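Local coordinates for polysaccharide deacetylase-like protein (Bacillus anthracis, PDB 4V33) that is a putative zinc-dependent polysaccharide deacetylase, required with a second such protein for osmotic stability and maintenance of cell shape, at residues M234-V239 with E286-I291; T265-D270 with E278-E283; V229-M234 with S260-T265; K294-V299 with K316-A321. One frame throughout, in Å; residues are numbered along the deposited sequence.

All four interactions lie in the polysaccharide deacetylase domain, on the same side of the chain's centre. Interaction 3 is the fully buried one: two parallel strands paired by backbone bonds, ending at the zinc ligand His264. Interaction 4 is a second, shorter parallel pairing of the same sheet, buried mostly under aromatic and aliphatic side chains. Interactions 1 and 2 both use helix 277-292 and set it against loops that follow the strands of interaction 3. Interaction 2 is polar, with a buried glutamate gripping the loop of His268. Interaction 1 is partly exposed, apolar at its core and water-bridged at its edge. Gln262 and Ser263 of interaction 3 bond to Ile297 and Tyr318 of interaction 4.

Interaction 1: M234-V239 with E286-I291; sequences MIVNNV and EKLEKI
Val236 fits against the helix through both of its methyl groups. Its CG1 lies over the aliphatic stem of Lys287, 3.7 Å from Lys287 CD, and the two side chains run past each other in opposite directions. Its CG2 turns to the neighbouring residue, 4.1 Å from Leu288 CB. The first torsion sorts the two branches: CG1 is anti to the backbone N (chi1 180°), and CG2 is beside it. One turn along the helix, Val239 and Ile291 meet tip to tip, with Ile291 CD1 3.9 Å from Val239 CG2. Met234 adds a looser touch by its CB.

The polar part is at the solvent edge. A water donates to Val236 O at 2.8 Å and accepts from Lys287 NZ at 2.7 Å. It ties the exposed ammonium group to the short 3-10 turn 236-238. That turn is closed by bonds from Asn238 N to Ile235 O and from Val239 N to Val236 O. Further out, Val236 and Asn237 bond through their backbones to Thr265 and Ala266. Met234 and Val239 also pack on Ile250 of helix 247-255, and Leu288 reaches Met261 of strand 259-263. The loop after strand 230-234 thus packs on both helices 247-255 and 277-292.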
loop_
_atom_site.group_PDB
_atom_site.type_symbol
_atom_site.label_atom_id
_atom_site.label_comp_id
_atom_site.label_asym_id
_atom_site.label_seq_id
_atom_site.Cartn_x
_atom_site.Cartn_y
_atom_site.Cartn_z
ATOM N N MET A 234 -8.003 0.419 16.039
ATOM C CA MET A 234 -8.366 0.563 17.443
ATOM C C MET A 234 -9.789 0.097 17.719
ATOM O O MET A 234 -10.724 0.502 17.016
ATOM C CB MET A 234 -8.254 2.048 17.818
ATOM C CG MET A 234 -8.570 2.369 19.270
ATOM S SD MET A 234 -7.140 1.991 20.304
ATOM C CE MET A 234 -7.940 1.200 21.709
ATOM N N ILE A 235 -9.965 -0.756 18.729
ATOM C CA ILE A 235 -11.307 -1.031 19.244
ATOM C C ILE A 235 -11.716 0.241 19.973
ATOM O O ILE A 235 -11.182 0.547 21.035
ATOM C CB ILE A 235 -11.326 -2.248 20.189
ATOM C CG1 ILE A 235 -10.964 -3.513 19.404
ATOM C CG2 ILE A 235 -12.724 -2.409 20.821
ATOM C CD1 ILE A 235 -10.612 -4.703 20.305
ATOM N N VAL A 236 -12.629 1.017 19.385
ATOM C CA VAL A 236 -12.755 2.410 19.787
ATOM C C VAL A 236 -13.254 2.577 21.229
ATOM O O VAL A 236 -12.806 3.464 21.958
ATOM C CB VAL A 236 -13.592 3.215 18.769
ATOM C CG1 VAL A 236 -13.723 4.669 19.199
ATOM C CG2 VAL A 236 -12.942 3.131 17.378
ATOM N N ASN A 237 -14.141 1.694 21.672
ATOM C CA ASN A 237 -14.629 1.798 23.046
ATOM C C ASN A 237 -13.573 1.494 24.101
ATOM O O ASN A 237 -13.783 1.759 25.284
ATOM C CB ASN A 237 -15.861 0.916 23.265
ATOM C CG ASN A 237 -17.091 1.477 22.599
ATOM O OD1 ASN A 237 -17.015 2.458 21.850
ATOM N ND2 ASN A 237 -18.242 0.869 22.870
ATOM N N ASN A 238 -12.440 0.944 23.667
ATOM C CA ASN A 238 -11.359 0.601 24.583
ATOM C C ASN A 238 -10.324 1.695 24.794
ATOM O O ASN A 238 -9.388 1.500 25.555
ATOM C CB ASN A 238 -10.634 -0.665 24.126
ATOM C CG ASN A 238 -11.428 -1.928 24.418
ATOM O OD1 ASN A 238 -12.360 -1.914 25.219
ATOM N ND2 ASN A 238 -11.038 -3.029 23.786
ATOM N N VAL A 239 -10.468 2.833 24.124
ATOM C CA VAL A 239 -9.533 3.922 24.382
ATOM C C VAL A 239 -9.592 4.275 25.869
ATOM O O VAL A 239 -10.678 4.459 26.432
ATOM C CB VAL A 239 -9.823 5.156 23.509
ATOM C CG1 VAL A 239 -8.873 6.299 23.864
ATOM C CG2 VAL A 239 -9.693 4.797 22.032
ATOM N N GLU A 286 -16.466 8.114 13.849
ATOM C CA GLU A 286 -16.644 9.495 14.292
ATOM C C GLU A 286 -15.947 9.774 15.625
ATOM O O GLU A 286 -15.302 10.811 15.787
ATOM C CB GLU A 286 -18.135 9.845 14.377
ATOM C CG GLU A 286 -18.838 9.756 13.041
ATOM C CD GLU A 286 -20.349 9.848 13.152
ATOM O OE1 GLU A 286 -20.882 9.767 14.282
ATOM O OE2 GLU A 286 -20.999 10.001 12.097
ATOM N N LYS A 287 -16.088 8.853 16.576
ATOM C CA LYS A 287 -15.468 9.014 17.885
ATOM C C LYS A 287 -13.941 9.011 17.783
ATOM O O LYS A 287 -13.265 9.815 18.427
ATOM C CB LYS A 287 -15.927 7.895 18.821
ATOM C CG LYS A 287 -15.425 8.035 20.248
ATOM C CD LYS A 287 -15.977 6.923 21.129
ATOM C CE LYS A 287 -16.182 7.399 22.562
ATOM N NZ LYS A 287 -16.327 6.244 23.496
ATOM N N LEU A 288 -13.401 8.112 16.967
ATOM C CA LEU A 288 -11.954 8.028 16.809
ATOM C C LEU A 288 -11.378 9.289 16.154
ATOM O O LEU A 288 -10.319 9.767 16.557
ATOM C CB LEU A 288 -11.571 6.772 16.020
ATOM C CG LEU A 288 -10.073 6.470 15.919
ATOM C CD1 LEU A 288 -9.467 6.297 17.302
ATOM C CD2 LEU A 288 -9.881 5.212 15.097
ATOM N N GLU A 289 -12.093 9.840 15.173
ATOM C CA GLU A 289 -11.678 11.081 14.518
ATOM C C GLU A 289 -11.577 12.240 15.505
ATOM O O GLU A 289 -10.686 13.080 15.391
ATOM C CB GLU A 289 -12.638 11.444 13.378
ATOM C CG GLU A 289 -12.427 10.599 12.134
ATOM C CD GLU A 289 -13.349 10.961 10.990
ATOM O OE1 GLU A 289 -14.401 11.593 11.237
ATOM O OE2 GLU A 289 -13.023 10.609 9.836
ATOM N N LYS A 290 -12.490 12.290 16.472
ATOM C CA LYS A 290 -12.444 13.346 17.476
ATOM C C LYS A 290 -11.211 13.200 18.362
ATOM O O LYS A 290 -10.639 14.193 18.813
ATOM C CB LYS A 290 -13.712 13.355 18.330
ATOM C CG LYS A 290 -14.970 13.748 17.578
ATOM C CD LYS A 290 -16.120 14.003 18.546
ATOM C CE LYS A 290 -17.421 14.291 17.810
ATOM N NZ LYS A 290 -17.878 13.119 17.012
ATOM N N ILE A 291 -10.802 11.959 18.604
ATOM C CA ILE A 291 -9.628 11.695 19.424
ATOM C C ILE A 291 -8.330 12.037 18.691
ATOM O O ILE A 291 -7.438 12.671 19.253
ATOM C CB ILE A 291 -9.573 10.219 19.853
ATOM C CG1 ILE A 291 -10.783 9.873 20.722
ATOM C CG2 ILE A 291 -8.280 9.930 20.601
ATOM C CD1 ILE A 291 -10.902 8.396 21.045
HETATM O O HOH W 1 -13.714 5.712 23.311
#

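Interaction 2: T265-D270 with E278-E283; sequences TATHAD and EEELKE. With ZN (zinc ion), chain D.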
loop_
_atom_site.group_PDB
_atom_site.type_symbol
_atom_site.label_atom_id
_atom_site.label_comp_id
_atom_site.label_asym_id
_atom_site.label_seq_id
_atom_site.Cartn_x
_atom_site.Cartn_y
_atom_site.Cartn_z
ATOM N N THR A 265 -13.885 -1.232 14.732
ATOM C CA THR A 265 -15.264 -1.137 15.247
ATOM C C THR A 265 -15.323 -0.614 16.683
ATOM O O THR A 265 -14.295 -0.359 17.309
ATOM C CB THR A 265 -16.109 -2.450 15.115
ATOM O OG1 THR A 265 -15.741 -3.379 16.142
ATOM C CG2 THR A 265 -15.943 -3.083 13.732
ATOM N N ALA A 266 -16.537 -0.447 17.200
ATOM C CA ALA A 266 -16.707 0.091 18.542
ATOM C C ALA A 266 -16.360 -0.934 19.608
ATOM O O ALA A 266 -15.662 -0.625 20.572
ATOM C CB ALA A 266 -18.127 0.581 18.745
ATOM N N THR A 267 -16.877 -2.151 19.450
ATOM C CA THR A 267 -16.710 -3.172 20.482
ATOM C C THR A 267 -16.034 -4.457 20.006
ATOM O O THR A 267 -16.042 -5.446 20.736
ATOM C CB THR A 267 -18.056 -3.555 21.156
ATOM O OG1 THR A 267 -18.907 -4.240 20.219
ATOM C CG2 THR A 267 -18.770 -2.321 21.698
ATOM N N HIS A 268 -15.454 -4.439 18.807
ATOM C CA HIS A 268 -14.858 -5.639 18.194
ATOM C C HIS A 268 -15.996 -6.610 17.863
ATOM O O HIS A 268 -15.977 -7.787 18.225
ATOM C CB HIS A 268 -13.800 -6.279 19.107
ATOM C CG HIS A 268 -12.831 -7.175 18.401
ATOM N ND1 HIS A 268 -12.895 -8.550 18.483
ATOM C CD2 HIS A 268 -11.751 -6.895 17.636
ATOM C CE1 HIS A 268 -11.905 -9.078 17.784
ATOM N NE2 HIS A 268 -11.184 -8.094 17.274
ATOM N N ALA A 269 -16.991 -6.078 17.160
ATOM C CA ALA A 269 -18.230 -6.793 16.886
ATOM C C ALA A 269 -18.077 -7.871 15.827
ATOM O O ALA A 269 -17.349 -7.705 14.853
ATOM C CB ALA A 269 -19.306 -5.800 16.444
ATOM N N ASP A 270 -18.810 -8.971 16.013
ATOM C CA ASP A 270 -18.892 -10.009 14.998
ATOM C C ASP A 270 -19.885 -9.496 13.965
ATOM O O ASP A 270 -21.090 -9.708 14.083
ATOM C CB ASP A 270 -19.386 -11.311 15.640
ATOM C CG ASP A 270 -19.340 -12.490 14.694
ATOM O OD1 ASP A 270 -18.820 -12.347 13.568
ATOM O OD2 ASP A 270 -19.817 -13.575 15.099
ATOM N N GLU A 278 -24.701 1.314 12.515
ATOM C CA GLU A 278 -24.330 2.712 12.714
ATOM C C GLU A 278 -23.436 2.850 13.946
ATOM O O GLU A 278 -22.400 3.513 13.905
ATOM C CB GLU A 278 -25.554 3.622 12.817
ATOM C CG GLU A 278 -26.279 3.789 11.496
ATOM C CD GLU A 278 -27.230 4.966 11.488
ATOM O OE1 GLU A 278 -27.091 5.868 12.344
ATOM O OE2 GLU A 278 -28.123 4.982 10.619
ATOM N N GLU A 279 -23.821 2.202 15.037
ATOM C CA GLU A 279 -23.016 2.280 16.249
ATOM C C GLU A 279 -21.628 1.660 16.064
ATOM O O GLU A 279 -20.623 2.240 16.470
ATOM C CB GLU A 279 -23.734 1.619 17.433
ATOM C CG GLU A 279 -22.953 1.734 18.724
ATOM C CD GLU A 279 -23.728 1.274 19.936
ATOM O OE1 GLU A 279 -24.878 0.801 19.778
ATOM O OE2 GLU A 279 -23.168 1.384 21.052
ATOM N N GLU A 280 -21.565 0.488 15.445
ATOM C CA GLU A 280 -20.296 -0.244 15.354
ATOM C C GLU A 280 -19.344 0.287 14.291
ATOM O O GLU A 280 -18.122 0.193 14.446
ATOM C CB GLU A 280 -20.553 -1.729 15.111
ATOM C CG GLU A 280 -21.075 -2.463 16.337
ATOM C CD GLU A 280 -20.025 -2.608 17.453
ATOM O OE1 GLU A 280 -18.811 -2.390 17.229
ATOM O OE2 GLU A 280 -20.440 -2.954 18.577
ATOM N N LEU A 281 -19.900 0.818 13.201
ATOM C CA LEU A 281 -19.086 1.214 12.049
ATOM C C LEU A 281 -19.001 2.728 11.869
ATOM O O LEU A 281 -17.924 3.283 11.652
ATOM C CB LEU A 281 -19.640 0.578 10.767
ATOM C CG LEU A 281 -19.534 -0.945 10.656
ATOM C CD1 LEU A 281 -20.318 -1.460 9.464
ATOM C CD2 LEU A 281 -18.070 -1.389 10.570
ATOM N N LYS A 282 -20.142 3.398 11.951
ATOM C CA LYS A 282 -20.197 4.832 11.732
ATOM C C LYS A 282 -19.739 5.628 12.960
ATOM O O LYS A 282 -18.888 6.509 12.858
ATOM C CB LYS A 282 -21.621 5.223 11.326
ATOM C CG LYS A 282 -21.838 6.686 11.068
ATOM C CD LYS A 282 -23.308 6.897 10.742
ATOM C CE LYS A 282 -23.702 8.336 10.883
ATOM N NZ LYS A 282 -23.709 8.817 12.299
ATOM N N GLU A 283 -20.308 5.319 14.120
ATOM C CA GLU A 283 -20.025 6.108 15.316
ATOM C C GLU A 283 -18.631 5.841 15.889
ATOM O O GLU A 283 -18.040 6.704 16.542
ATOM C CB GLU A 283 -21.138 5.909 16.360
ATOM C CG GLU A 283 -22.500 6.361 15.813
ATOM C CD GLU A 283 -23.679 6.088 16.730
ATOM O OE1 GLU A 283 -23.486 5.582 17.857
ATOM O OE2 GLU A 283 -24.812 6.396 16.308
HETATM ZN ZN ZN D . -9.206 -7.832 16.537
HETATM O O HOH W 2 -8.354 -9.388 17.540
#
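Glu280 lays its carboxylate against the methyl of Ala269, with Ala269 CB 3.4 Å from Glu280 CD. The side chain is bent at chi2 (-69°), which folds the carboxylate back toward the loop. There it takes hold of the turn 265-269. Thr267 N gives OE1 of Glu280 a fairly straight bond of 3.0 Å, with an angle of 161° at the hydrogen, received on the syn lone pair of OE1. Thr267 OG1 donates to Glu280 OE2 at 2.6 Å, also on the syn side but 23° out of the carboxylate plane. One residue therefore holds both oxygens, by its backbone and by its hydroxyl. Ala266 N adds two weak, bent bonds, to Glu280 OE1 and to the backbone Glu280 O.

Thr265 sits beside this grip. Its CA makes a bent CA-H...O contact with Glu280 O, 3.3 Å away, and its CG2 lies alongside Leu281 CD2. The OG1 of Thr265 is turned into the loop, where it accepts from Ala269 N at 3.1 Å and weakly from His268 N. These bonds close the turn from within, while Glu280 holds it from the helix side.

His268 projects away from the helix and binds the zinc ion through NE2 at 2.1 Å. Asp206, His264 and a water are also ligands, and the rings of His264 and Phe303 meet His268 edge-to-face. Glu280 is thus a second-shell residue that fixes the loop carrying a metal ligand. The donors around its buried carboxylate would be expected to favour the ionised form.

Interaction 3: V229-M234 with S260-T265; sequences VATEYM and SMQSHT. With ZN (zinc ion), chain D.
Ser260 OG is gripped by several groups. It accepts from Gln262 NE2 at 2.8 Å and from a water that also bonds to Thr231 OG1, so the water bridges the two strands. Its further partner is Glu188 OE2.

Thr231, Tyr233, Ser260 and Gln262 share one face. Thr231 CG2 packs on Gln262 CG at 3.8 Å and also lies over the centre of the Tyr233 ring. The Gln262 amide is turned 86° from that ring.

Gln262 N donates to Glu232 O at 2.8 Å, in a nearly straight bond. Ser260 N to Ala230 O, Glu232 N to Ser260 O and Met234 N to Gln262 O continue the parallel pairing. At its end His264 N reaches Met234 O at 2.8 Å, but from above the carbonyl plane, 54° out of it.

The strands belong to a beta-alpha-beta unit, with helix 247-255 as the crossover. Glu232 and Met261 lie side by side on the face toward that helix, with Met261 SD 3.6 Å from Glu232 CG.

At the strand end, Ser263 OG accepts from Thr265 N in an ST turn and also bonds to Tyr318 OH. His264 CB packs 3.4 Å from Tyr233 O. The His264 ring bonds through ND1 to Ala300 O and through NE2, at 2.2 Å, to the zinc ion.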
loop_
_atom_site.group_PDB
_atom_site.type_symbol
_atom_site.label_atom_id
_atom_site.label_comp_id
_atom_site.label_asym_id
_atom_site.label_seq_id
_atom_site.Cartn_x
_atom_site.Cartn_y
_atom_site.Cartn_z
ATOM N N VAL A 229 6.052 3.959 8.887
ATOM C CA VAL A 229 4.685 4.270 9.291
ATOM C C VAL A 229 3.933 2.961 9.489
ATOM O O VAL A 229 4.375 1.906 9.029
ATOM C CB VAL A 229 3.941 5.143 8.256
ATOM C CG1 VAL A 229 4.566 6.533 8.172
ATOM C CG2 VAL A 229 3.923 4.464 6.898
ATOM N N ALA A 230 2.801 3.019 10.184
ATOM C CA ALA A 230 1.996 1.831 10.415
ATOM C C ALA A 230 0.565 2.216 10.731
ATOM O O ALA A 230 0.289 3.364 11.080
ATOM C CB ALA A 230 2.580 1.000 11.578
ATOM N N THR A 231 -0.334 1.246 10.602
ATOM C CA THR A 231 -1.755 1.447 10.892
ATOM C C THR A 231 -2.131 0.693 12.163
ATOM O O THR A 231 -1.787 -0.476 12.323
ATOM C CB THR A 231 -2.619 0.910 9.742
ATOM O OG1 THR A 231 -2.320 1.641 8.544
ATOM C CG2 THR A 231 -4.106 1.045 10.058
ATOM N N GLU A 232 -2.830 1.373 13.069
ATOM C CA GLU A 232 -3.369 0.735 14.258
ATOM C C GLU A 232 -4.876 0.712 14.094
ATOM O O GLU A 232 -5.486 1.759 13.892
ATOM C CB GLU A 232 -3.016 1.549 15.504
ATOM C CG GLU A 232 -3.655 1.016 16.791
ATOM C CD GLU A 232 -3.026 -0.283 17.231
ATOM O OE1 GLU A 232 -1.804 -0.264 17.518
ATOM O OE2 GLU A 232 -3.735 -1.316 17.268
ATOM N N TYR A 233 -5.471 -0.473 14.159
ATOM C CA TYR A 233 -6.922 -0.580 14.114
ATOM C C TYR A 233 -7.438 -0.679 15.546
ATOM O O TYR A 233 -7.331 -1.718 16.186
ATOM C CB TYR A 233 -7.337 -1.816 13.334
ATOM C CG TYR A 233 -7.023 -1.843 11.846
ATOM C CD1 TYR A 233 -7.729 -1.049 10.946
ATOM C CD2 TYR A 233 -6.064 -2.720 11.340
ATOM C CE1 TYR A 233 -7.474 -1.112 9.575
ATOM C CE2 TYR A 233 -5.805 -2.796 9.980
ATOM C CZ TYR A 233 -6.524 -2.003 9.108
ATOM O OH TYR A 233 -6.281 -2.090 7.761
ATOM N N MET A 234 -8.003 0.419 16.039
ATOM C CA MET A 234 -8.366 0.563 17.443
ATOM C C MET A 234 -9.789 0.097 17.719
ATOM O O MET A 234 -10.724 0.502 17.016
ATOM C CB MET A 234 -8.254 2.048 17.818
ATOM C CG MET A 234 -8.570 2.369 19.270
ATOM S SD MET A 234 -7.140 1.991 20.304
ATOM C CE MET A 234 -7.940 1.200 21.709
ATOM N N SER A 260 -1.023 5.814 11.667
ATOM C CA SER A 260 -2.351 6.143 11.174
ATOM C C SER A 260 -3.329 5.365 12.052
ATOM O O SER A 260 -3.275 4.138 12.111
ATOM C CB SER A 260 -2.484 5.689 9.728
ATOM O OG SER A 260 -3.794 5.909 9.240
ATOM N N MET A 261 -4.213 6.078 12.744
ATOM C CA MET A 261 -5.106 5.447 13.714
ATOM C C MET A 261 -6.462 5.226 13.063
ATOM O O MET A 261 -7.165 6.177 12.723
ATOM C CB MET A 261 -5.234 6.329 14.959
ATOM C CG MET A 261 -5.944 5.680 16.144
ATOM S SD MET A 261 -4.976 4.362 16.923
ATOM C CE MET A 261 -3.380 5.109 16.832
ATOM N N GLN A 262 -6.807 3.962 12.867
ATOM C CA GLN A 262 -7.993 3.597 12.112
ATOM C C GLN A 262 -8.893 2.713 12.973
ATOM O O GLN A 262 -8.607 2.502 14.150
ATOM C CB GLN A 262 -7.574 2.917 10.800
ATOM C CG GLN A 262 -6.657 3.805 9.930
ATOM C CD GLN A 262 -7.356 5.083 9.486
ATOM O OE1 GLN A 262 -8.559 5.080 9.213
ATOM N NE2 GLN A 262 -6.607 6.187 9.426
ATOM N N SER A 263 -9.979 2.214 12.395
ATOM C CA SER A 263 -11.046 1.596 13.188
ATOM C C SER A 263 -11.002 0.069 13.267
ATOM O O SER A 263 -10.724 -0.597 12.279
ATOM C CB SER A 263 -12.396 2.014 12.605
ATOM O OG SER A 263 -13.478 1.437 13.326
ATOM N N HIS A 264 -11.327 -0.480 14.437
ATOM C CA HIS A 264 -11.561 -1.926 14.571
ATOM C C HIS A 264 -12.975 -2.138 15.110
ATOM O O HIS A 264 -13.229 -3.110 15.815
ATOM C CB HIS A 264 -10.525 -2.572 15.510
ATOM C CG HIS A 264 -10.248 -4.027 15.242
ATOM N ND1 HIS A 264 -10.691 -4.691 14.118
ATOM C CD2 HIS A 264 -9.534 -4.936 15.952
ATOM C CE1 HIS A 264 -10.279 -5.950 14.158
ATOM N NE2 HIS A 264 -9.580 -6.127 15.265
ATOM N N THR A 265 -13.885 -1.232 14.732
ATOM C CA THR A 265 -15.264 -1.137 15.247
ATOM C C THR A 265 -15.323 -0.614 16.683
ATOM O O THR A 265 -14.295 -0.359 17.309
ATOM C CB THR A 265 -16.109 -2.450 15.115
ATOM O OG1 THR A 265 -15.741 -3.379 16.142
ATOM C CG2 THR A 265 -15.943 -3.083 13.732
HETATM ZN ZN ZN D . -9.206 -7.832 16.537
HETATM O O HOH W 3 -3.925 3.649 7.390
HETATM O O HOH W 2 -8.354 -9.388 17.540
#

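Interaction 4: K294-V299 with K316-A321; sequences KPVIAV and KYYQFA
Tyr318 turns one ring face to Val299, and the two side chains cross at about a right angle. Val299 CB stands 3.6 Å from the ring centroid and 4° off the ring normal, a CH-pi contact almost at the centre. Val296 comes to the ring differently. It lies alongside and meets the edge, with Val296 CG1 3.9 Å from Tyr318 CE1. Val299 CG1 sits between its backbone N and carbonyl carbon (chi1 68°), a setting that brings it 3.6 Å from Ala321 CB.

Across the strands, Ala298 and Phe320 pair on one face of the sheet, CB to CB at 3.9 Å. Ile297 runs beside Phe320 in the same direction, its CD1 near the ring atom CE2. Outside the segments, the Phe320 ring stacks with Phe187.

The backbone joins the two segments in parallel. Ile297 O accepts from both Gln319 N, at 2.9 Å, and Phe320 N, at 3.2 Å. Val299 N then donates to Phe320 O. Before the strands begin, a water donates to Val296 O and Tyr317 O. Gln262 OE1 accepts from Ile297 N and Ala298 N.

The chemistry is thus divided: apolar packing surrounds the Tyr318 ring, while polar backbone groups are paired by the parallel bonds and by Gln262.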
loop_
_atom_site.group_PDB
_atom_site.type_symbol
_atom_site.label_atom_id
_atom_site.label_comp_id
_atom_site.label_asym_id
_atom_site.label_seq_id
_atom_site.Cartn_x
_atom_site.Cartn_y
_atom_site.Cartn_z
ATOM N N LYS A 294 -7.548 13.386 12.993
ATOM C CA LYS A 294 -7.210 12.976 11.633
ATOM C C LYS A 294 -8.327 12.097 11.088
ATOM O O LYS A 294 -9.008 11.411 11.856
ATOM C CB LYS A 294 -5.902 12.177 11.626
ATOM C CG LYS A 294 -4.711 12.903 12.211
ATOM C CD LYS A 294 -4.248 14.022 11.307
ATOM C CE LYS A 294 -2.879 14.529 11.737
ATOM N NZ LYS A 294 -2.423 15.684 10.917
ATOM N N PRO A 295 -8.507 12.086 9.757
ATOM C CA PRO A 295 -9.581 11.277 9.168
ATOM C C PRO A 295 -9.409 9.785 9.421
ATOM O O PRO A 295 -8.285 9.263 9.437
ATOM C CB PRO A 295 -9.452 11.561 7.668
ATOM C CG PRO A 295 -8.803 12.904 7.600
ATOM C CD PRO A 295 -7.837 12.927 8.749
ATOM N N VAL A 296 -10.533 9.112 9.630
ATOM C CA VAL A 296 -10.576 7.663 9.722
ATOM C C VAL A 296 -11.225 7.136 8.449
ATOM O O VAL A 296 -12.384 7.457 8.146
ATOM C CB VAL A 296 -11.343 7.218 10.981
ATOM C CG1 VAL A 296 -11.633 5.715 10.950
ATOM C CG2 VAL A 296 -10.538 7.592 12.218
ATOM N N ILE A 297 -10.450 6.368 7.685
ATOM C CA ILE A 297 -10.840 5.921 6.353
ATOM C C ILE A 297 -10.783 4.404 6.191
ATOM O O ILE A 297 -11.164 3.873 5.145
ATOM C CB ILE A 297 -9.931 6.551 5.274
ATOM C CG1 ILE A 297 -8.468 6.159 5.506
ATOM C CG2 ILE A 297 -10.068 8.066 5.288
ATOM C CD1 ILE A 297 -7.502 6.735 4.465
ATOM N N ALA A 298 -10.288 3.709 7.211
ATOM C CA ALA A 298 -10.050 2.274 7.108
ATOM C C ALA A 298 -10.545 1.513 8.329
ATOM O O ALA A 298 -10.529 2.032 9.452
ATOM C CB ALA A 298 -8.561 2.001 6.896
ATOM N N VAL A 299 -10.958 0.267 8.107
ATOM C CA VAL A 299 -11.406 -0.601 9.188
ATOM C C VAL A 299 -10.824 -1.997 8.982
ATOM O O VAL A 299 -10.424 -2.358 7.869
ATOM C CB VAL A 299 -12.963 -0.658 9.221
ATOM C CG1 VAL A 299 -13.508 -1.387 7.988
ATOM C CG2 VAL A 299 -13.485 -1.292 10.530
ATOM N N LYS A 316 -20.485 2.208 3.315
ATOM C CA LYS A 316 -21.116 3.483 3.640
ATOM C C LYS A 316 -20.170 4.430 4.380
ATOM O O LYS A 316 -20.333 5.657 4.313
ATOM C CB LYS A 316 -22.366 3.252 4.487
ATOM C CG LYS A 316 -23.452 2.455 3.790
ATOM C CD LYS A 316 -24.565 2.098 4.769
ATOM C CE LYS A 316 -25.619 1.232 4.098
ATOM N NZ LYS A 316 -26.720 0.877 5.040
ATOM N N TYR A 317 -19.186 3.862 5.075
ATOM C CA TYR A 317 -18.410 4.621 6.055
ATOM C C TYR A 317 -16.899 4.590 5.863
ATOM O O TYR A 317 -16.209 5.499 6.313
ATOM C CB TYR A 317 -18.740 4.129 7.470
ATOM C CG TYR A 317 -20.228 4.021 7.711
ATOM C CD1 TYR A 317 -21.043 5.143 7.613
ATOM C CD2 TYR A 317 -20.822 2.802 8.008
ATOM C CE1 TYR A 317 -22.404 5.057 7.817
ATOM C CE2 TYR A 317 -22.188 2.708 8.221
ATOM C CZ TYR A 317 -22.974 3.843 8.117
ATOM O OH TYR A 317 -24.337 3.781 8.323
ATOM N N TYR A 318 -16.396 3.549 5.208
ATOM C CA TYR A 318 -14.952 3.352 5.070
ATOM C C TYR A 318 -14.558 3.164 3.614
ATOM O O TYR A 318 -15.314 2.589 2.835
ATOM C CB TYR A 318 -14.499 2.126 5.871
ATOM C CG TYR A 318 -14.730 2.249 7.358
ATOM C CD1 TYR A 318 -13.813 2.917 8.165
ATOM C CD2 TYR A 318 -15.868 1.713 7.952
ATOM C CE1 TYR A 318 -14.010 3.042 9.519
ATOM C CE2 TYR A 318 -16.080 1.830 9.312
ATOM C CZ TYR A 318 -15.146 2.495 10.091
ATOM O OH TYR A 318 -15.335 2.629 11.448
ATOM N N GLN A 319 -13.368 3.641 3.251
ATOM C CA GLN A 319 -12.827 3.415 1.918
ATOM C C GLN A 319 -12.075 2.086 1.830
ATOM O O GLN A 319 -11.972 1.501 0.748
ATOM C CB GLN A 319 -11.872 4.542 1.526
ATOM C CG GLN A 319 -12.507 5.906 1.428
ATOM C CD GLN A 319 -11.465 6.993 1.296
ATOM O OE1 GLN A 319 -11.565 8.046 1.929
ATOM N NE2 GLN A 319 -10.445 6.737 0.480
ATOM N N PHE A 320 -11.554 1.615 2.966
ATOM C CA PHE A 320 -10.688 0.432 2.996
ATOM C C PHE A 320 -11.121 -0.491 4.122
ATOM O O PHE A 320 -11.453 -0.033 5.215
ATOM C CB PHE A 320 -9.219 0.825 3.228
ATOM C CG PHE A 320 -8.676 1.748 2.187
ATOM C CD1 PHE A 320 -8.211 1.252 0.984
ATOM C CD2 PHE A 320 -8.662 3.118 2.398
ATOM C CE1 PHE A 320 -7.729 2.103 0.010
ATOM C CE2 PHE A 320 -8.185 3.984 1.429
ATOM C CZ PHE A 320 -7.714 3.475 0.231
ATOM N N ALA A 321 -11.101 -1.794 3.861
ATOM C CA ALA A 321 -11.390 -2.773 4.902
ATOM C C ALA A 321 -10.541 -4.007 4.678
ATOM O O ALA A 321 -10.442 -4.504 3.551
ATOM C CB ALA A 321 -12.870 -3.129 4.911
HETATM O O HOH W 4 -14.088 6.986 6.078
#